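Local coordinates for protein carbohydrate kinase, pfkB family (Enterococcus faecalis, PDB 3KTN) that probably phosphorylates a sugar acid such as 2-keto-3-deoxygluconate, as a magnesium-binding kinase of the PfkB (ribokinase) family, at residues 140-143 and 144-148; 150-153 and 154-158; 224-227 and 228-232. All coordinates share one frame; numbering follows the deposited sequence.

Interaction 1 of 3, residues 140-143 and 144-148; sequences LSLT and EKTRD
Arg-147 folds back from the first turn of helix 144-159 and lays its guanidinium edge against the carbonyl of Leu-140. NH1 donates to Leu-140 O at 2.7 Å. The oxygen lies close to the guanidinium plane, and the N-H points at it with an angle of 156°. A bend at chi3 (52°) turns the end of the arginine back to this oxygen. Nearer the backbone, CG of Arg-147 meets CD2 of Leu-140 at 4.0 Å, and the two side chains cross at about a right angle. Thr-143 O sits over one face of the same guanidinium, offset toward its rim. Arg-147 N donates to this carbonyl at 2.9 Å.

Thr-143 is the N-cap of the helix. Its OG1 accepts from Thr-146 N at 3.1 Å with a nearly straight N-H (161°). The two threonine side chains also cross at about a right angle, with CG2 of Thr-146 3.4 Å from OG1 of Thr-143. The capping hydroxyl has a second partner in Gly-114 O. Thr-146 OG1 is bonded to Ser-139 O. Outside the contact, Phe-182 and Gln-186 of helix 177-190 touch Arg-147.

These bonds tie the end of the short helix 138-142 to the first turn of helix 144-159. The cap occupies an amide at the helix start, and the arginine binds the carbonyl of Leu-140. The positive guanidinium would probably polarise that carbonyl.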
# COMPACT_ATOMS: atom_id res chain seq x y z
N LEU A 140 -3.71 16.90 -34.19
CA LEU A 140 -3.86 16.69 -35.63
C LEU A 140 -4.34 15.31 -36.05
O LEU A 140 -4.90 15.16 -37.14
CB LEU A 140 -2.54 16.99 -36.35
CG LEU A 140 -2.11 18.45 -36.41
CD1 LEU A 140 -0.83 18.56 -37.23
CD2 LEU A 140 -3.21 19.29 -37.05
N SER A 141 -4.14 14.31 -35.20
CA SER A 141 -4.54 12.95 -35.56
C SER A 141 -5.68 12.35 -34.74
O SER A 141 -6.30 11.38 -35.18
CB SER A 141 -3.33 12.02 -35.45
OG SER A 141 -2.88 11.91 -34.11
N LEU A 142 -5.97 12.91 -33.57
CA LEU A 142 -7.02 12.35 -32.73
C LEU A 142 -8.37 12.28 -33.46
O LEU A 142 -8.87 11.20 -33.74
CB LEU A 142 -7.15 13.14 -31.43
CG LEU A 142 -7.97 12.45 -30.33
CD1 LEU A 142 -7.44 11.04 -30.11
CD2 LEU A 142 -7.92 13.26 -29.05
N THR A 143 -8.95 13.44 -33.77
CA THR A 143 -10.21 13.47 -34.51
C THR A 143 -10.22 14.65 -35.46
O THR A 143 -9.40 15.57 -35.33
CB THR A 143 -11.45 13.62 -33.58
OG1 THR A 143 -11.42 14.90 -32.95
CG2 THR A 143 -11.48 12.51 -32.52
N GLU A 144 -11.15 14.64 -36.40
CA GLU A 144 -11.26 15.73 -37.35
C GLU A 144 -11.55 17.02 -36.59
O GLU A 144 -11.06 18.09 -36.95
CB GLU A 144 -12.38 15.46 -38.36
CG GLU A 144 -12.57 16.59 -39.38
CD GLU A 144 -13.72 16.33 -40.34
OE1 GLU A 144 -13.63 15.37 -41.14
OE2 GLU A 144 -14.71 17.09 -40.30
N LYS A 145 -12.33 16.91 -35.51
CA LYS A 145 -12.66 18.09 -34.72
C LYS A 145 -11.46 18.69 -33.99
O LYS A 145 -11.32 19.91 -33.95
CB LYS A 145 -13.76 17.76 -33.70
CG LYS A 145 -15.11 17.48 -34.34
CD LYS A 145 -16.21 17.36 -33.30
CE LYS A 145 -17.53 16.98 -33.93
NZ LYS A 145 -18.61 16.82 -32.90
N THR A 146 -10.60 17.85 -33.41
CA THR A 146 -9.43 18.38 -32.72
C THR A 146 -8.44 18.89 -33.76
O THR A 146 -7.70 19.84 -33.51
CB THR A 146 -8.74 17.30 -31.82
OG1 THR A 146 -8.31 16.19 -32.63
CG2 THR A 146 -9.70 16.79 -30.75
N ARG A 147 -8.43 18.25 -34.92
CA ARG A 147 -7.53 18.67 -36.00
C ARG A 147 -7.93 20.06 -36.51
O ARG A 147 -7.10 20.95 -36.64
CB ARG A 147 -7.54 17.66 -37.15
CG ARG A 147 -6.77 18.14 -38.38
CD ARG A 147 -6.52 17.01 -39.37
NE ARG A 147 -7.73 16.28 -39.71
CZ ARG A 147 -8.02 15.06 -39.28
NH1 ARG A 147 -7.17 14.41 -38.49
NH2 ARG A 147 -9.16 14.48 -39.64
N ASP A 148 -9.22 20.23 -36.79
CA ASP A 148 -9.71 21.52 -37.29
C ASP A 148 -9.47 22.62 -36.26
O ASP A 148 -9.19 23.76 -36.63
CB ASP A 148 -11.21 21.45 -37.61
CG ASP A 148 -11.52 20.46 -38.72
OD1 ASP A 148 -10.68 20.29 -39.63
OD2 ASP A 148 -12.62 19.86 -38.70

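Interaction 2 of 3, residues 150-153 and 154-158; sequences ALIL and AQKAH
Leu-153 O accepts from Ala-157 N at 2.7 Å, the shortest polar bond between 150-153 and 154-158. The N-H is nearly straight, at 165°. The methyl of Ala-157 lies close to the same carbonyl, with CB 3.2 Å from Leu-153 O. Three more bonds of the i to i+4 kind join Ala-150 to Ala-154, Leu-151 to Gln-155 and Ile-152 to Lys-156.

Gln-155 lies along the helix wall beside Leu-151. Its CG is 3.4 Å from Leu-151 O, and its NE2 approaches CB of Leu-151 at 4.1 Å. NE2 is badly angled for a bond to Leu-151 O, which the backbone N of Gln-155 already uses. CG of Gln-155 is anti to its own carbonyl carbon (chi1 -73°), which keeps the chain close to the preceding turn. Lys-156 and Ile-152 run side by side and point the same way. CD of the lysine meets CG2 of the isoleucine at 4.0 Å. The lysine is bent at chi2 (134°), and NZ makes a long, weak ion pair with Glu-124.

Ala-150, Leu-153, Ala-154 and Ala-157 pack on Ile-135 and Val-133 of strand 132-135, while Leu-153 and Ala-157 also meet Leu-127 of helix 123-127. These apolar residues face the sheet. Gln-155 and Lys-156, with Ile-152 beside the lysine, lie toward the outside, as in an amphipathic helix against the large central sheet of the ribokinase-like alpha/beta fold.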
# COMPACT_ATOMS: atom_id res chain seq x y z
N ALA A 150 -7.02 22.65 -33.98
CA ALA A 150 -5.59 22.90 -33.92
C ALA A 150 -5.15 23.82 -35.07
O ALA A 150 -4.41 24.78 -34.85
CB ALA A 150 -4.82 21.58 -33.97
N LEU A 151 -5.60 23.52 -36.28
CA LEU A 151 -5.25 24.31 -37.46
C LEU A 151 -5.72 25.76 -37.31
O LEU A 151 -4.97 26.69 -37.57
CB LEU A 151 -5.86 23.67 -38.71
CG LEU A 151 -5.28 22.28 -39.00
CD1 LEU A 151 -6.03 21.60 -40.12
CD2 LEU A 151 -3.81 22.43 -39.33
N ILE A 152 -6.96 25.93 -36.87
CA ILE A 152 -7.51 27.27 -36.67
C ILE A 152 -6.70 28.03 -35.63
O ILE A 152 -6.42 29.22 -35.79
CB ILE A 152 -8.98 27.20 -36.23
CG1 ILE A 152 -9.85 26.80 -37.42
CG2 ILE A 152 -9.42 28.53 -35.63
CD1 ILE A 152 -11.32 26.62 -37.09
N LEU A 153 -6.31 27.35 -34.56
CA LEU A 153 -5.54 27.99 -33.50
C LEU A 153 -4.17 28.45 -34.01
O LEU A 153 -3.71 29.53 -33.66
CB LEU A 153 -5.35 27.03 -32.32
CG LEU A 153 -4.39 27.49 -31.22
CD1 LEU A 153 -4.81 28.86 -30.71
CD2 LEU A 153 -4.40 26.47 -30.09
N ALA A 154 -3.53 27.61 -34.82
CA ALA A 154 -2.22 27.94 -35.37
C ALA A 154 -2.33 29.18 -36.26
O ALA A 154 -1.55 30.12 -36.13
CB ALA A 154 -1.68 26.76 -36.16
N GLN A 155 -3.31 29.17 -37.16
CA GLN A 155 -3.54 30.30 -38.06
C GLN A 155 -3.75 31.57 -37.24
O GLN A 155 -3.15 32.60 -37.51
CB GLN A 155 -4.76 30.05 -38.93
CG GLN A 155 -4.56 29.01 -40.01
CD GLN A 155 -5.87 28.45 -40.54
OE1 GLN A 155 -6.86 29.17 -40.63
NE2 GLN A 155 -5.87 27.17 -40.89
N LYS A 156 -4.62 31.47 -36.24
CA LYS A 156 -4.92 32.61 -35.38
C LYS A 156 -3.67 33.08 -34.64
O LYS A 156 -3.34 34.26 -34.65
CB LYS A 156 -6.01 32.23 -34.38
CG LYS A 156 -7.26 33.08 -34.48
CD LYS A 156 -8.52 32.23 -34.47
CE LYS A 156 -9.77 33.10 -34.56
NZ LYS A 156 -11.02 32.31 -34.70
N ALA A 157 -2.96 32.14 -34.01
CA ALA A 157 -1.74 32.47 -33.28
C ALA A 157 -0.78 33.23 -34.18
O ALA A 157 -0.13 34.19 -33.75
CB ALA A 157 -1.07 31.19 -32.77
N HIS A 158 -0.70 32.80 -35.43
CA HIS A 158 0.17 33.45 -36.40
C HIS A 158 -0.27 34.90 -36.62
O HIS A 158 0.55 35.81 -36.61
CB HIS A 158 0.13 32.69 -37.73
CG HIS A 158 1.02 33.29 -38.78
ND1 HIS A 158 2.37 33.46 -38.60
CD2 HIS A 158 0.74 33.78 -40.01
CE1 HIS A 158 2.89 34.03 -39.67
NE2 HIS A 158 1.92 34.24 -40.54

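Interaction 3 of 3, residues 224-227 and 228-232; sequences ELIQ and RFMSQ
Residues 224-232 form a continuous piece of helix 218-233, with i to i+4 backbone bonds that are weak at Arg-228 and sound at the next three residues. This is an amphipathic helix of the ribokinase-like alpha/beta fold, packed beside the strands 237-245 and 250-257. Arg-228 N has two weak acceptors, Glu-224 O and Leu-225 O. Phe-229 N then donates to Leu-225 O at 3.1 Å.

On the outer side, Glu-224 and Arg-228 form an i to i+4 salt bridge. Their side chains cross obliquely, and the carboxylate and guanidinium planes are 31° apart. NH1 of Arg-228 approaches OE1 of Glu-224 at 2.9 Å, but the N-H points poorly (125°), which makes the hydrogen bond weak. The glutamate is bent at chi2 (-73°) and brings its carboxylate back along the arginine chain. CD1 of Leu-225 lies over one face of the guanidinium, near its rim, 4.1 Å from NH2. The same NH2 is bonded to Ile-211 O, so the arginine also ties the helix to a preceding loop.

On the inner side, Ile-226 and the selenomethionine Met-230 both rest on Tyr-257 and Phe-238. Phe-229 keeps to the same helix flank as Leu-225, and its ring meets that of Tyr-233. At the margin of the packed side, Ser-231 N donates to Gln-227 O at 3.1 Å from above the carbonyl plane. Gln-227 itself sends NE2 to Thr-258 O. Within the apolar pair, CG2 of Ile-226 touches SE of Met-230 at 4.2 Å.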
# COMPACT_ATOMS: atom_id res chain seq x y z
N GLU A 224 21.83 19.04 -44.24
CA GLU A 224 21.25 19.52 -45.49
C GLU A 224 19.75 19.23 -45.54
O GLU A 224 18.95 20.10 -45.88
CB GLU A 224 21.94 18.86 -46.69
CG GLU A 224 21.64 19.49 -48.06
CD GLU A 224 20.24 19.20 -48.57
OE1 GLU A 224 19.82 18.02 -48.56
OE2 GLU A 224 19.56 20.15 -49.01
N LEU A 225 19.38 18.00 -45.19
CA LEU A 225 17.98 17.60 -45.20
C LEU A 225 17.13 18.41 -44.22
O LEU A 225 16.05 18.89 -44.58
CB LEU A 225 17.86 16.12 -44.87
CG LEU A 225 16.46 15.58 -44.58
CD1 LEU A 225 15.47 16.08 -45.61
CD2 LEU A 225 16.49 14.06 -44.57
N ILE A 226 17.62 18.58 -43.00
CA ILE A 226 16.88 19.31 -41.97
C ILE A 226 16.75 20.81 -42.20
O ILE A 226 15.66 21.37 -42.04
CB ILE A 226 17.52 19.06 -40.57
CG1 ILE A 226 17.35 17.60 -40.19
CG2 ILE A 226 16.89 19.97 -39.53
CD1 ILE A 226 18.05 17.20 -38.91
N GLN A 227 17.83 21.47 -42.58
CA GLN A 227 17.76 22.90 -42.82
C GLN A 227 16.96 23.20 -44.09
O GLN A 227 16.49 24.32 -44.28
CB GLN A 227 19.16 23.50 -42.89
CG GLN A 227 19.92 23.33 -41.59
CD GLN A 227 21.24 24.06 -41.58
OE1 GLN A 227 22.07 23.87 -42.47
NE2 GLN A 227 21.45 24.88 -40.56
N ARG A 228 16.80 22.19 -44.93
CA ARG A 228 16.04 22.33 -46.17
C ARG A 228 14.57 22.34 -45.75
O ARG A 228 13.79 23.21 -46.16
CB ARG A 228 16.33 21.14 -47.09
CG ARG A 228 16.17 21.42 -48.58
CD ARG A 228 16.64 20.22 -49.39
NE ARG A 228 15.66 19.14 -49.39
CZ ARG A 228 15.96 17.85 -49.55
NH1 ARG A 228 17.22 17.48 -49.72
NH2 ARG A 228 14.99 16.94 -49.56
N PHE A 229 14.20 21.37 -44.92
CA PHE A 229 12.84 21.25 -44.40
C PHE A 229 12.47 22.53 -43.66
O PHE A 229 11.35 23.04 -43.79
CB PHE A 229 12.76 20.05 -43.44
CG PHE A 229 11.61 20.10 -42.47
CD1 PHE A 229 10.30 19.90 -42.88
CD2 PHE A 229 11.85 20.37 -41.12
CE1 PHE A 229 9.24 19.96 -41.98
CE2 PHE A 229 10.80 20.42 -40.20
CZ PHE A 229 9.49 20.22 -40.63
N MSE A 230 13.41 23.06 -42.89
CA MSE A 230 13.19 24.27 -42.11
C MSE A 230 12.96 25.54 -42.94
O MSE A 230 12.07 26.32 -42.62
CB MSE A 230 14.36 24.51 -41.17
CG MSE A 230 14.46 23.52 -40.03
SE MSE A 230 15.89 24.02 -38.84
CE MSE A 230 15.01 25.47 -37.90
N SER A 231 13.78 25.74 -43.97
CA SER A 231 13.64 26.94 -44.79
C SER A 231 12.34 26.88 -45.58
O SER A 231 11.73 27.90 -45.86
CB SER A 231 14.84 27.09 -45.74
OG SER A 231 15.04 25.91 -46.50
N GLN A 232 11.91 25.67 -45.93
CA GLN A 232 10.66 25.50 -46.67
C GLN A 232 9.46 26.04 -45.90
O GLN A 232 8.52 26.58 -46.49
CB GLN A 232 10.42 24.03 -46.97
CG GLN A 232 9.13 23.80 -47.72
CD GLN A 232 8.80 22.34 -47.84
OE1 GLN A 232 9.70 21.51 -47.97
NE2 GLN A 232 7.52 22.01 -47.81

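Interactions 1 and 2 share helix 144-159. Interaction 1 covers its capped start and interaction 2 its later turns, with centres 13 Å apart. They touch directly: CD2 of Leu-140 packs on CD2 of Leu-151 at 3.9 Å and on CB of Ala-150 at 4.2 Å. Helix 177-190 borders both. Interaction 3 lies on a separate helix, 218-233. Its centre is 26 Å from that of interaction 1 and 22 Å from that of interaction 2. The nearest atoms are about 11 and 12 Å apart, so it touches neither. All three contacts lie away from the magnesium site at Asp-274 and Ile-276.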